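Local atomic coordinates of DPSA (Streptomyces coelicolor, PDB entry 4CY9), a protein that probably oxidises iron and stores it as ferric mineral inside a twelve-subunit ferritin-like shell, and is probably also able to bind DNA. Residues Leu36-Val41 against Glu55-Gln60; Trp43-Pro48 against Ala103-His108. One frame throughout, in Å; residues are numbered along the deposited sequence. Where two conformers were deposited one is given.

Overall arrangement
Contacts 1 and 2 both draw on helix 14-44 and lie on the same side of the chain's centre, their own centres about 12 Å apart. Contact 1 is the deeper, its centre about 13 Å from the chain's centre, where helices 14-44 and 50-77 pack antiparallel through aliphatic side chains, with one salt bridge near the second subunit. Contact 2 has its centre about 22 Å from that of the chain, at the end of the bundle; it too is buried, but main-chain hydrogen bonds of a short parallel strand pair join its segments, with V45 packing on A105 and H108 beside them. The two meet where V41 CG1 packs on H108 CB at 3.7 Å.

Contact 1: Leu36-Val41 against Glu55-Gln60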
loop_
_atom_site.group_PDB
_atom_site.type_symbol
_atom_site.label_atom_id
_atom_site.label_comp_id
_atom_site.label_asym_id
_atom_site.label_seq_id
_atom_site.Cartn_x
_atom_site.Cartn_y
_atom_site.Cartn_z
ATOM N N LEU A 36 -7.551 1.851 28.918
ATOM C CA LEU A 36 -8.657 0.927 29.341
ATOM C C LEU A 36 -9.932 1.763 29.453
ATOM O O LEU A 36 -11.020 1.300 29.017
ATOM C CB LEU A 36 -8.356 0.364 30.796
ATOM C CG LEU A 36 -7.154 -0.585 30.693
ATOM C CD1 LEU A 36 -6.740 -0.953 32.170
ATOM C CD2 LEU A 36 -7.506 -1.964 30.024
ATOM N N THR A 37 -9.852 2.952 30.012
ATOM C CA THR A 37 -11.041 3.754 30.244
ATOM C C THR A 37 -11.564 4.294 28.894
ATOM O O THR A 37 -12.800 4.362 28.697
ATOM C CB THR A 37 -10.694 4.963 31.163
ATOM O OG1 THR A 37 -10.345 4.388 32.460
ATOM C CG2 THR A 37 -11.877 5.946 31.333
ATOM N N LEU A 38 -10.676 4.644 27.958
ATOM C CA LEU A 38 -11.206 5.103 26.626
ATOM C C LEU A 38 -11.946 3.933 25.946
ATOM O O LEU A 38 -12.974 4.214 25.315
ATOM C CB LEU A 38 -9.992 5.482 25.717
ATOM C CG LEU A 38 -9.372 6.860 26.210
ATOM C CD1 LEU A 38 -8.004 6.970 25.458
ATOM C CD2 LEU A 38 -10.276 8.035 25.767
ATOM N N LYS A 39 -11.441 2.699 26.049
ATOM C CA LYS A 39 -12.179 1.607 25.394
ATOM C C LYS A 39 -13.501 1.432 26.118
ATOM O O LYS A 39 -14.530 1.188 25.476
ATOM C CB LYS A 39 -11.418 0.295 25.468
ATOM C CG LYS A 39 -10.331 0.103 24.321
ATOM C CD LYS A 39 -11.212 0.022 22.997
ATOM C CE LYS A 39 -10.451 -0.545 21.851
ATOM N NZ LYS A 39 -11.412 -0.587 20.675
ATOM N N HIS A 40 -13.497 1.514 27.436
ATOM C CA HIS A 40 -14.804 1.448 28.166
ATOM C C HIS A 40 -15.806 2.472 27.679
ATOM O O HIS A 40 -17.004 2.146 27.505
ATOM C CB HIS A 40 -14.466 1.633 29.695
ATOM C CG HIS A 40 -15.681 1.688 30.569
ATOM N ND1 HIS A 40 -16.242 0.562 31.137
ATOM C CD2 HIS A 40 -16.497 2.771 30.922
ATOM C CE1 HIS A 40 -17.337 0.930 31.848
ATOM N NE2 HIS A 40 -17.508 2.270 31.717
ATOM N N VAL A 41 -15.348 3.707 27.474
ATOM C CA VAL A 41 -16.273 4.724 26.962
ATOM C C VAL A 41 -16.716 4.315 25.555
ATOM O O VAL A 41 -17.898 4.444 25.168
ATOM C CB VAL A 41 -15.593 6.128 26.974
ATOM C CG1 VAL A 41 -16.551 7.134 26.341
ATOM C CG2 VAL A 41 -15.353 6.534 28.474
ATOM N N GLU A 55 -16.410 6.441 17.105
ATOM C CA GLU A 55 -15.268 6.427 16.134
ATOM C C GLU A 55 -14.201 7.386 16.601
ATOM O O GLU A 55 -12.963 7.040 16.382
ATOM C CB GLU A 55 -15.658 6.741 14.660
ATOM C CG GLU A 55 -16.842 5.857 14.272
ATOM C CD GLU A 55 -16.592 4.627 13.571
ATOM O OE1 GLU A 55 -16.123 3.702 14.251
ATOM O OE2 GLU A 55 -17.080 4.560 12.410
ATOM N N MET A 56 -14.568 8.523 17.144
ATOM C CA MET A 56 -13.463 9.516 17.493
ATOM C C MET A 56 -12.409 9.012 18.617
ATOM O O MET A 56 -11.203 9.374 18.681
ATOM C CB MET A 56 -14.051 10.716 18.076
ATOM C CG MET A 56 -13.070 11.758 18.651
ATOM S SD MET A 56 -13.953 13.290 19.300
ATOM C CE MET A 56 -14.202 13.021 21.114
ATOM N N ILE A 57 -12.911 8.177 19.507
ATOM C CA ILE A 57 -12.024 7.639 20.597
ATOM C C ILE A 57 -11.020 6.672 20.013
ATOM O O ILE A 57 -9.921 6.485 20.543
ATOM C CB ILE A 57 -12.979 6.943 21.648
ATOM C CG1 ILE A 57 -13.678 8.030 22.379
ATOM C CG2 ILE A 57 -12.146 5.944 22.529
ATOM C CD1 ILE A 57 -14.777 7.451 23.333
ATOM N N ASP A 58 -11.392 5.954 18.924
ATOM C CA ASP A 58 -10.484 4.813 18.562
ATOM C C ASP A 58 -9.013 5.267 18.197
ATOM O O ASP A 58 -8.089 4.557 18.667
ATOM C CB ASP A 58 -11.252 3.816 17.592
ATOM C CG ASP A 58 -11.573 2.395 18.323
ATOM O OD1 ASP A 58 -11.224 1.972 19.677
ATOM O OD2 ASP A 58 -12.106 1.632 17.506
ATOM N N PRO A 59 -8.777 6.334 17.465
ATOM C CA PRO A 59 -7.388 6.628 17.256
ATOM C C PRO A 59 -6.673 7.126 18.550
ATOM O O PRO A 59 -5.451 6.982 18.638
ATOM C CB PRO A 59 -7.362 7.752 16.262
ATOM C CG PRO A 59 -8.749 8.372 16.258
ATOM C CD PRO A 59 -9.636 7.172 16.509
ATOM N N GLN A 60 -7.412 7.714 19.495
ATOM C CA GLN A 60 -6.789 8.117 20.739
ATOM C C GLN A 60 -6.431 6.867 21.591
ATOM O O GLN A 60 -5.382 6.866 22.233
ATOM C CB GLN A 60 -7.770 9.006 21.489
ATOM C CG GLN A 60 -7.214 9.392 22.839
ATOM C CD GLN A 60 -5.975 10.371 22.802
ATOM O OE1 GLN A 60 -5.321 10.678 21.697
ATOM N NE2 GLN A 60 -5.634 10.862 23.938
#
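K39 and D58 close one flank of this helix pair with a salt bridge, while L38, V41, I57 and Q60 fill the space between the backbones. The K39 chain starts away from helix 50-77: CB points off from it, and a bend at chi2 (-66°) brings the outer half back across. K39 CD passes D58 OD1, and K39 CE lies 3.4 Å from that oxygen. K39 NZ ends 2.8 Å from D58 OD1, on its syn lone pair. NZ has a second carboxylate partner, D69 of the second subunit, so the ammonium ties two helices of its own chain to a neighbouring subunit. Shortened to an alanine, this position would lose the ammonium, and D58 and D69 of the second subunit would probably be left without their shared counter-charge.

Beside the bridge, I57 splits its branches. I57 CG2 lies 3.4 Å from L38 O and also meets L38 CB. I57 CD1 reaches V41 CG1 at 3.5 Å, the two side chains crossing at about a right angle. L38 turns the other way along the pair, setting L38 CD1 3.7 Å from Q60 CG. Beyond that methylene, Q60 NE2 is hydrogen-bonded to Y116 OH.

The segment axes run antiparallel at 163° and 9.5 Å apart, as neighbouring helices do in the ferritin-like four-helix bundle. Helix 105-133 touches L38 through L112 and Y116 and V41 through H108, while F151 of helix 135-158 packs on both L38 and Q60, so all four long helices converge here.

Contact 2: Trp43-Pro48 against Ala103-His108; sequences WNVVGP and ADAIAH
V45 and H108 meet obliquely: in the conformer given, V45 CG1 rests 3.5 Å from H108 CD2 and also touches A105 CB. The imidazole is turned so that N44 O lies at its edge, near the ring plane, and H108 NE2 donates a weak hydrogen bond of 3.3 Å to N44 O. H108 NE2 also has a weak bond to G101 O. On the other side of the ring, ND1 is hydrogen-bonded to Y98 OH, which helps fix its rotation. N44 O also accepts from A103 N, almost in line with its own C=O, so one carbonyl takes two donors.

V45-V46 and A103-D104 form a two-residue parallel bridge at the end of the helical bundle, where strand 45-46 follows helix 14-44 and strand 103-104 leads into helix 105-133. V46 N donates to A103 O at 3.0 Å. With CG1 anti to the carbonyl carbon (chi1 -65°), V46 CG2 sits between backbone N and carbonyl carbon, 3.3 Å from A103 O. V46 O, in turn, receives a weak bond from A105 N and a CA-H...O contact from D104. In the conformer given, the D104 carboxylate faces its own helix as N-cap: D104 OD1 takes A107 N at 2.9 Å from above the carboxylate plane, and OD2 takes I106 N weakly.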
loop_
_atom_site.group_PDB
_atom_site.type_symbol
_atom_site.label_atom_id
_atom_site.label_comp_id
_atom_site.label_asym_id
_atom_site.label_seq_id
_atom_site.Cartn_x
_atom_site.Cartn_y
_atom_site.Cartn_z
ATOM N N TRP A 43 -17.168 1.524 24.208
ATOM C CA TRP A 43 -18.174 0.428 24.183
ATOM C C TRP A 43 -19.487 0.836 24.755
ATOM O O TRP A 43 -20.515 0.268 24.367
ATOM C CB TRP A 43 -17.658 -0.743 25.045
ATOM C CG TRP A 43 -16.391 -1.361 24.519
ATOM C CD1 TRP A 43 -15.997 -1.519 23.207
ATOM C CD2 TRP A 43 -15.314 -1.910 25.325
ATOM N NE1 TRP A 43 -14.760 -2.088 23.131
ATOM C CE2 TRP A 43 -14.306 -2.377 24.398
ATOM C CE3 TRP A 43 -15.114 -2.066 26.717
ATOM C CZ2 TRP A 43 -13.091 -2.982 24.808
ATOM C CZ3 TRP A 43 -13.911 -2.738 27.129
ATOM C CH2 TRP A 43 -12.917 -3.197 26.230
ATOM N N ASN A 44 -19.505 1.836 25.638
ATOM C CA ASN A 44 -20.690 2.094 26.456
ATOM C C ASN A 44 -21.312 3.473 26.226
ATOM O O ASN A 44 -22.212 3.864 26.959
ATOM C CB ASN A 44 -20.306 1.981 27.949
ATOM C CG ASN A 44 -19.914 0.519 28.305
ATOM O OD1 ASN A 44 -18.762 0.210 28.760
ATOM N ND2 ASN A 44 -20.837 -0.399 27.988
ATOM N N VAL A 45 -20.949 4.173 25.156
ATOM C CA VAL A 45 -21.650 5.383 24.760
ATOM C C VAL A 45 -22.950 5.028 24.008
ATOM O O VAL A 45 -22.935 4.078 23.230
ATOM C CB VAL A 45 -20.779 6.260 23.758
ATOM C CG1 VAL A 45 -19.779 7.083 24.535
ATOM C CG2 VAL A 45 -20.057 5.442 22.654
ATOM N N VAL A 46 -23.994 5.806 24.209
ATOM C CA VAL A 46 -25.295 5.631 23.493
ATOM C C VAL A 46 -25.812 7.009 23.087
ATOM O O VAL A 46 -25.276 8.075 23.456
ATOM C CB VAL A 46 -26.336 4.891 24.453
ATOM C CG1 VAL A 46 -25.799 3.450 24.723
ATOM C CG2 VAL A 46 -26.598 5.674 25.757
ATOM N N GLY A 47 -26.948 6.949 22.403
ATOM C CA GLY A 47 -27.672 8.158 22.033
ATOM C C GLY A 47 -27.234 8.597 20.668
ATOM O O GLY A 47 -26.442 8.010 19.997
ATOM N N PRO A 48 -27.829 9.741 20.177
ATOM C CA PRO A 48 -27.789 10.135 18.789
ATOM C C PRO A 48 -26.441 10.546 18.330
ATOM O O PRO A 48 -26.195 10.535 17.097
ATOM C CB PRO A 48 -28.754 11.366 18.753
ATOM C CG PRO A 48 -29.477 11.400 19.959
ATOM C CD PRO A 48 -28.892 10.422 20.964
ATOM N N ALA A 103 -24.022 5.469 29.060
ATOM C CA ALA A 103 -24.539 6.872 29.186
ATOM C C ALA A 103 -24.481 7.527 27.864
ATOM O O ALA A 103 -23.817 7.074 26.955
ATOM C CB ALA A 103 -23.655 7.732 30.177
ATOM N N ASP A 104 -25.201 8.650 27.756
ATOM C CA ASP A 104 -25.145 9.325 26.493
ATOM C C ASP A 104 -23.719 9.930 26.262
ATOM O O ASP A 104 -22.925 10.142 27.126
ATOM C CB ASP A 104 -26.207 10.417 26.403
ATOM C CG ASP A 104 -25.685 11.764 26.808
ATOM O OD1 ASP A 104 -25.256 11.909 27.957
ATOM O OD2 ASP A 104 -25.509 12.647 25.916
ATOM N N ALA A 105 -23.446 10.147 24.996
ATOM C CA ALA A 105 -22.097 10.356 24.529
ATOM C C ALA A 105 -21.654 11.623 25.078
ATOM O O ALA A 105 -20.475 11.751 25.589
ATOM C CB ALA A 105 -21.965 10.222 22.931
ATOM N N ILE A 106 -22.518 12.595 25.175
ATOM C CA ILE A 106 -22.193 13.788 25.804
ATOM C C ILE A 106 -21.964 13.850 27.307
ATOM O O ILE A 106 -21.003 14.533 27.699
ATOM C CB ILE A 106 -22.940 15.065 25.180
ATOM N N ALA A 107 -22.599 12.995 28.141
ATOM C CA ALA A 107 -22.305 12.746 29.422
ATOM C C ALA A 107 -20.866 12.080 29.614
ATOM O O ALA A 107 -20.088 12.351 30.601
ATOM C CB ALA A 107 -23.318 11.836 30.088
ATOM N N HIS A 108 -20.587 11.092 28.780
ATOM C CA HIS A 108 -19.230 10.480 28.863
ATOM C C HIS A 108 -18.165 11.522 28.509
ATOM O O HIS A 108 -17.071 11.514 29.134
ATOM C CB HIS A 108 -19.107 9.360 27.861
ATOM C CG HIS A 108 -19.586 8.060 28.400
ATOM N ND1 HIS A 108 -18.903 7.425 29.409
ATOM C CD2 HIS A 108 -20.638 7.164 27.977
ATOM C CE1 HIS A 108 -19.505 6.234 29.734
ATOM N NE2 HIS A 108 -20.575 6.062 28.857
#